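Local atomic coordinates of glucokinase (Thermus thermophilus, PDB entry 3VOV), a protein that catalyses phosphoryl transfer to hexoses, probably from ATP to glucose among others, as a zinc-binding hexokinase of the ROK family. Residues L113-L118 and S127-V132; A251-W256 and L275-L280. All blocks are in the same frame, centred on the assembly; numbering follows the deposited sequence.

Contact 1 (L113-L118 and S127-V132); sequences LAEHHL and SLYLTV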
# COMPACT_ATOMS: atom_id res chain seq x y z
N LEU B 113 -5.59 -25.50 -19.10
CA LEU B 113 -6.34 -26.74 -19.41
C LEU B 113 -5.40 -27.94 -19.56
O LEU B 113 -5.67 -29.02 -19.06
CB LEU B 113 -7.20 -26.54 -20.68
CG LEU B 113 -8.26 -27.55 -21.14
CD1 LEU B 113 -9.33 -27.74 -20.04
CD2 LEU B 113 -8.91 -27.13 -22.50
N ALA B 114 -4.28 -27.73 -20.25
CA ALA B 114 -3.34 -28.75 -20.50
C ALA B 114 -2.68 -29.20 -19.19
O ALA B 114 -2.62 -30.39 -18.91
CB ALA B 114 -2.28 -28.28 -21.55
N GLU B 115 -2.21 -28.27 -18.38
CA GLU B 115 -1.63 -28.66 -17.08
C GLU B 115 -2.64 -29.37 -16.20
O GLU B 115 -2.29 -30.27 -15.41
CB GLU B 115 -1.03 -27.45 -16.34
CG GLU B 115 0.17 -26.86 -17.05
CD GLU B 115 1.44 -27.67 -16.89
OE1 GLU B 115 1.52 -28.55 -15.98
OE2 GLU B 115 2.39 -27.36 -17.68
N HIS B 116 -3.89 -28.98 -16.32
CA HIS B 116 -4.95 -29.65 -15.57
C HIS B 116 -5.18 -31.12 -15.93
O HIS B 116 -5.26 -31.95 -15.04
CB HIS B 116 -6.26 -28.90 -15.76
CG HIS B 116 -7.38 -29.46 -14.95
ND1 HIS B 116 -7.66 -29.02 -13.67
CD2 HIS B 116 -8.32 -30.40 -15.25
CE1 HIS B 116 -8.71 -29.69 -13.21
NE2 HIS B 116 -9.14 -30.51 -14.15
N HIS B 117 -5.35 -31.39 -17.22
CA HIS B 117 -5.60 -32.71 -17.74
C HIS B 117 -4.39 -33.59 -17.92
O HIS B 117 -4.48 -34.78 -17.73
CB HIS B 117 -6.39 -32.62 -19.05
CG HIS B 117 -7.79 -32.15 -18.86
ND1 HIS B 117 -8.78 -32.95 -18.35
CD2 HIS B 117 -8.34 -30.92 -19.02
CE1 HIS B 117 -9.90 -32.25 -18.24
NE2 HIS B 117 -9.66 -31.01 -18.65
N LEU B 118 -3.26 -33.02 -18.29
CA LEU B 118 -2.05 -33.78 -18.68
C LEU B 118 -0.79 -33.47 -17.85
O LEU B 118 0.23 -34.12 -18.02
CB LEU B 118 -1.73 -33.42 -20.16
CG LEU B 118 -2.46 -34.11 -21.35
CD1 LEU B 118 -3.76 -34.83 -21.06
CD2 LEU B 118 -2.61 -33.22 -22.63
N SER B 127 -8.37 -26.50 -10.93
CA SER B 127 -7.05 -25.97 -10.70
C SER B 127 -6.97 -24.51 -11.15
O SER B 127 -7.86 -23.97 -11.83
CB SER B 127 -5.97 -26.84 -11.36
OG SER B 127 -6.15 -26.88 -12.77
N LEU B 128 -5.87 -23.89 -10.78
CA LEU B 128 -5.66 -22.50 -11.06
C LEU B 128 -4.23 -22.42 -11.57
O LEU B 128 -3.33 -22.97 -10.96
CB LEU B 128 -5.82 -21.78 -9.74
CG LEU B 128 -5.63 -20.32 -9.44
CD1 LEU B 128 -4.40 -19.80 -10.08
CD2 LEU B 128 -6.89 -19.49 -9.73
N TYR B 129 -4.05 -21.76 -12.70
CA TYR B 129 -2.76 -21.71 -13.36
C TYR B 129 -2.33 -20.26 -13.61
O TYR B 129 -3.14 -19.44 -14.05
CB TYR B 129 -2.89 -22.42 -14.70
CG TYR B 129 -1.70 -22.31 -15.61
CD1 TYR B 129 -0.61 -23.12 -15.43
CD2 TYR B 129 -1.69 -21.43 -16.70
CE1 TYR B 129 0.50 -23.06 -16.27
CE2 TYR B 129 -0.60 -21.36 -17.56
CZ TYR B 129 0.50 -22.19 -17.33
OH TYR B 129 1.60 -22.19 -18.16
N LEU B 130 -1.07 -19.96 -13.32
CA LEU B 130 -0.51 -18.62 -13.59
C LEU B 130 0.74 -18.79 -14.37
O LEU B 130 1.52 -19.70 -14.10
CB LEU B 130 -0.17 -17.93 -12.26
CG LEU B 130 0.07 -16.41 -12.37
CD1 LEU B 130 -1.27 -15.70 -12.44
CD2 LEU B 130 0.90 -15.91 -11.15
N THR B 131 0.90 -17.98 -15.40
CA THR B 131 2.14 -18.02 -16.17
C THR B 131 2.82 -16.67 -16.08
O THR B 131 2.23 -15.65 -16.45
CB THR B 131 1.91 -18.45 -17.67
OG1 THR B 131 3.10 -18.21 -18.43
CG2 THR B 131 0.75 -17.73 -18.27
N VAL B 132 4.06 -16.69 -15.59
CA VAL B 132 4.90 -15.49 -15.54
C VAL B 132 5.93 -15.54 -16.67
O VAL B 132 6.83 -16.36 -16.68
CB VAL B 132 5.60 -15.35 -14.14
CG1 VAL B 132 6.36 -14.01 -14.01
CG2 VAL B 132 4.56 -15.44 -13.04
O HOH W 1 2.53 -24.91 -18.82
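His116 turns its ring carbon CG away from its backbone N (chi1 -176°) and Ser127 tucks OG between its backbone N and carbonyl carbon (chi1 61°), two torsions that bring imidazole and hydroxyl together. His116 ND1 and Ser127 OG lie 2.8 Å apart in a nearly straight hydrogen bond (163°). The hydroxyl sits at the imidazole edge, near the ring plane, and either group could be the donor. A short serine suits the strand and a longer histidine the helix, since the imidazole spans most of the distance between the backbones. Without the imidazole, as with an alanine in place of His116, the Ser127 hydroxyl is likely to lose this partner and the helix its polar tie to the strand. One residue earlier, Glu115 lays its CG obliquely by the Tyr129 ring, 3.9 Å from CE1, and the bend at chi2 then turns its carboxylate to a water 2.7 Å from OE2 and 2.9 Å from Tyr129 OH. The carboxylate is gripped more directly by backbone N-H groups of Ala120, Arg279 and Leu280. Strand 127-132 runs between strands 136-142 and 240-244; helix 107-118 packs on its Ser127 and Tyr129 side, while Leu128 and Leu130 meet helix 212-236.

Contact 2 (A251-W256 and L275-L280); sequences APEGYW and LRRARL
Arg277 lays its guanidinium flat over one face of the Trp256 indole, the planes 21° apart, in a cation-pi stack. Its CZ stands 4.1 Å from the centroid of the Trp256 six-membered ring and 18° off the ring normal. Packing is tightest nearer the backbone, where Arg277 CG comes within 3.4 Å of Trp256 CZ2; the extended chain from CG to NE then carries the charged end across the indole, until NH2 lies 3.6 Å from Trp256 CE3. Tryptophan suits this place because its broad face can receive both the CG methylene and the cation, while the ring itself is buried and also touches Leu243 of strand 240-244. The loose side belongs to the exposed Glu253, one turn earlier on helix 253-265. Its chain bends at chi2, yet its OE2 remains 4.1 Å from Arg277 NH2, beyond a salt bridge, with the two flat groups tilted by 34°. Arg277 NH1 has a firmer polar partner in the carbonyl oxygen of Leu249. The indole face, that carbonyl and the nearby carboxylate would all be expected to stabilise the positive charge, so the arginine joins strand 275-277 to helix 253-265 through mixed apolar and electrostatic attraction.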
# COMPACT_ATOMS: atom_id res chain seq x y z
N ALA B 251 13.83 -18.66 -13.03
CA ALA B 251 14.33 -17.72 -12.03
C ALA B 251 15.28 -18.38 -11.03
O ALA B 251 15.16 -19.57 -10.75
CB ALA B 251 13.15 -17.08 -11.31
N PRO B 252 16.22 -17.61 -10.44
CA PRO B 252 17.04 -18.14 -9.33
C PRO B 252 16.22 -18.88 -8.28
O PRO B 252 15.02 -18.62 -8.11
CB PRO B 252 17.61 -16.87 -8.71
CG PRO B 252 17.81 -15.97 -9.90
CD PRO B 252 16.58 -16.22 -10.77
N GLU B 253 16.86 -19.82 -7.57
CA GLU B 253 16.13 -20.58 -6.54
C GLU B 253 15.60 -19.75 -5.35
O GLU B 253 14.55 -20.10 -4.75
CB GLU B 253 16.96 -21.74 -6.00
CG GLU B 253 16.06 -22.88 -5.51
CD GLU B 253 15.18 -23.48 -6.61
OE1 GLU B 253 15.71 -23.70 -7.75
OE2 GLU B 253 13.98 -23.76 -6.33
N GLY B 254 16.32 -18.69 -4.99
CA GLY B 254 15.80 -17.73 -4.01
C GLY B 254 14.44 -17.16 -4.41
O GLY B 254 13.64 -16.77 -3.53
N TYR B 255 14.15 -17.11 -5.72
CA TYR B 255 12.88 -16.52 -6.19
C TYR B 255 11.75 -17.44 -5.79
O TYR B 255 10.80 -17.04 -5.18
CB TYR B 255 12.90 -16.30 -7.71
CG TYR B 255 11.56 -15.92 -8.35
CD1 TYR B 255 11.20 -14.57 -8.50
CD2 TYR B 255 10.70 -16.90 -8.87
CE1 TYR B 255 9.99 -14.23 -9.12
CE2 TYR B 255 9.48 -16.55 -9.48
CZ TYR B 255 9.15 -15.22 -9.61
OH TYR B 255 7.95 -14.89 -10.18
N TRP B 256 11.92 -18.72 -6.10
CA TRP B 256 10.91 -19.72 -5.81
C TRP B 256 10.68 -19.85 -4.31
O TRP B 256 9.52 -19.92 -3.85
CB TRP B 256 11.26 -21.05 -6.47
CG TRP B 256 10.03 -21.84 -6.74
CD1 TRP B 256 9.36 -22.64 -5.84
CD2 TRP B 256 9.26 -21.87 -7.96
NE1 TRP B 256 8.24 -23.19 -6.44
CE2 TRP B 256 8.15 -22.71 -7.73
CE3 TRP B 256 9.42 -21.30 -9.23
CZ2 TRP B 256 7.20 -22.99 -8.72
CZ3 TRP B 256 8.47 -21.58 -10.22
CH2 TRP B 256 7.38 -22.41 -9.95
N LEU B 275 1.09 -25.92 -4.26
CA LEU B 275 1.57 -25.08 -5.37
C LEU B 275 2.64 -25.84 -6.12
O LEU B 275 3.65 -26.27 -5.50
CB LEU B 275 2.07 -23.71 -4.84
CG LEU B 275 2.77 -22.63 -5.74
CD1 LEU B 275 2.16 -22.44 -7.08
CD2 LEU B 275 2.82 -21.25 -5.07
N ARG B 276 2.44 -26.05 -7.43
CA ARG B 276 3.30 -26.95 -8.23
C ARG B 276 3.84 -26.26 -9.46
O ARG B 276 3.14 -25.44 -10.07
CB ARG B 276 2.52 -28.22 -8.69
CG ARG B 276 2.09 -29.10 -7.54
CD ARG B 276 1.48 -30.44 -8.03
NE ARG B 276 0.82 -31.17 -6.94
CZ ARG B 276 -0.20 -32.00 -7.10
NH1 ARG B 276 -0.68 -32.66 -6.04
NH2 ARG B 276 -0.77 -32.17 -8.29
N ARG B 277 5.07 -26.60 -9.84
CA ARG B 277 5.66 -26.09 -11.08
C ARG B 277 4.93 -26.69 -12.28
O ARG B 277 4.72 -27.91 -12.31
CB ARG B 277 7.09 -26.60 -11.20
CG ARG B 277 8.08 -25.81 -10.46
CD ARG B 277 9.52 -26.25 -10.75
NE ARG B 277 10.43 -25.34 -10.03
CZ ARG B 277 11.24 -24.48 -10.64
NH1 ARG B 277 11.31 -24.44 -11.98
NH2 ARG B 277 12.01 -23.68 -9.90
N ALA B 278 4.59 -25.87 -13.27
CA ALA B 278 4.03 -26.40 -14.54
C ALA B 278 4.97 -27.45 -15.12
O ALA B 278 6.18 -27.24 -15.10
CB ALA B 278 3.78 -25.28 -15.55
N ARG B 279 4.40 -28.54 -15.64
CA ARG B 279 5.20 -29.66 -16.16
C ARG B 279 5.37 -29.71 -17.67
O ARG B 279 6.29 -30.40 -18.15
CB ARG B 279 4.65 -30.99 -15.70
CG ARG B 279 5.08 -31.32 -14.26
CD ARG B 279 4.30 -32.47 -13.68
NE ARG B 279 4.22 -32.33 -12.23
CZ ARG B 279 3.52 -33.11 -11.41
NH1 ARG B 279 2.79 -34.14 -11.89
NH2 ARG B 279 3.54 -32.86 -10.10
N LEU B 280 4.50 -29.01 -18.42
CA LEU B 280 4.42 -29.32 -19.86
C LEU B 280 5.28 -28.43 -20.73
O LEU B 280 5.35 -28.65 -21.92
CB LEU B 280 2.98 -29.29 -20.37
CG LEU B 280 2.06 -30.28 -19.67
CD1 LEU B 280 0.62 -30.04 -20.07
CD2 LEU B 280 2.46 -31.72 -19.99

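How the contacts relate
Along the chain the two contacts follow in series, neither nested nor crossed. Contact 1 closes first, across the eight-residue link from helix 107-118 into strand 127-132. Contact 2 opens much later, at the start of helix 253-265, and closes when the chain returns as strand 275-277. Both reach one mixed sheet, in which strand 240-244 separates strand 127-132 from strand 275-277, at one edge of the sheet within the chain; their centres are about 14 Å apart. They also meet directly: past strand 275-277 the chain runs to helix 107-118, where Leu280 packs on Ala114. Thus both helices are tied to the same sheet.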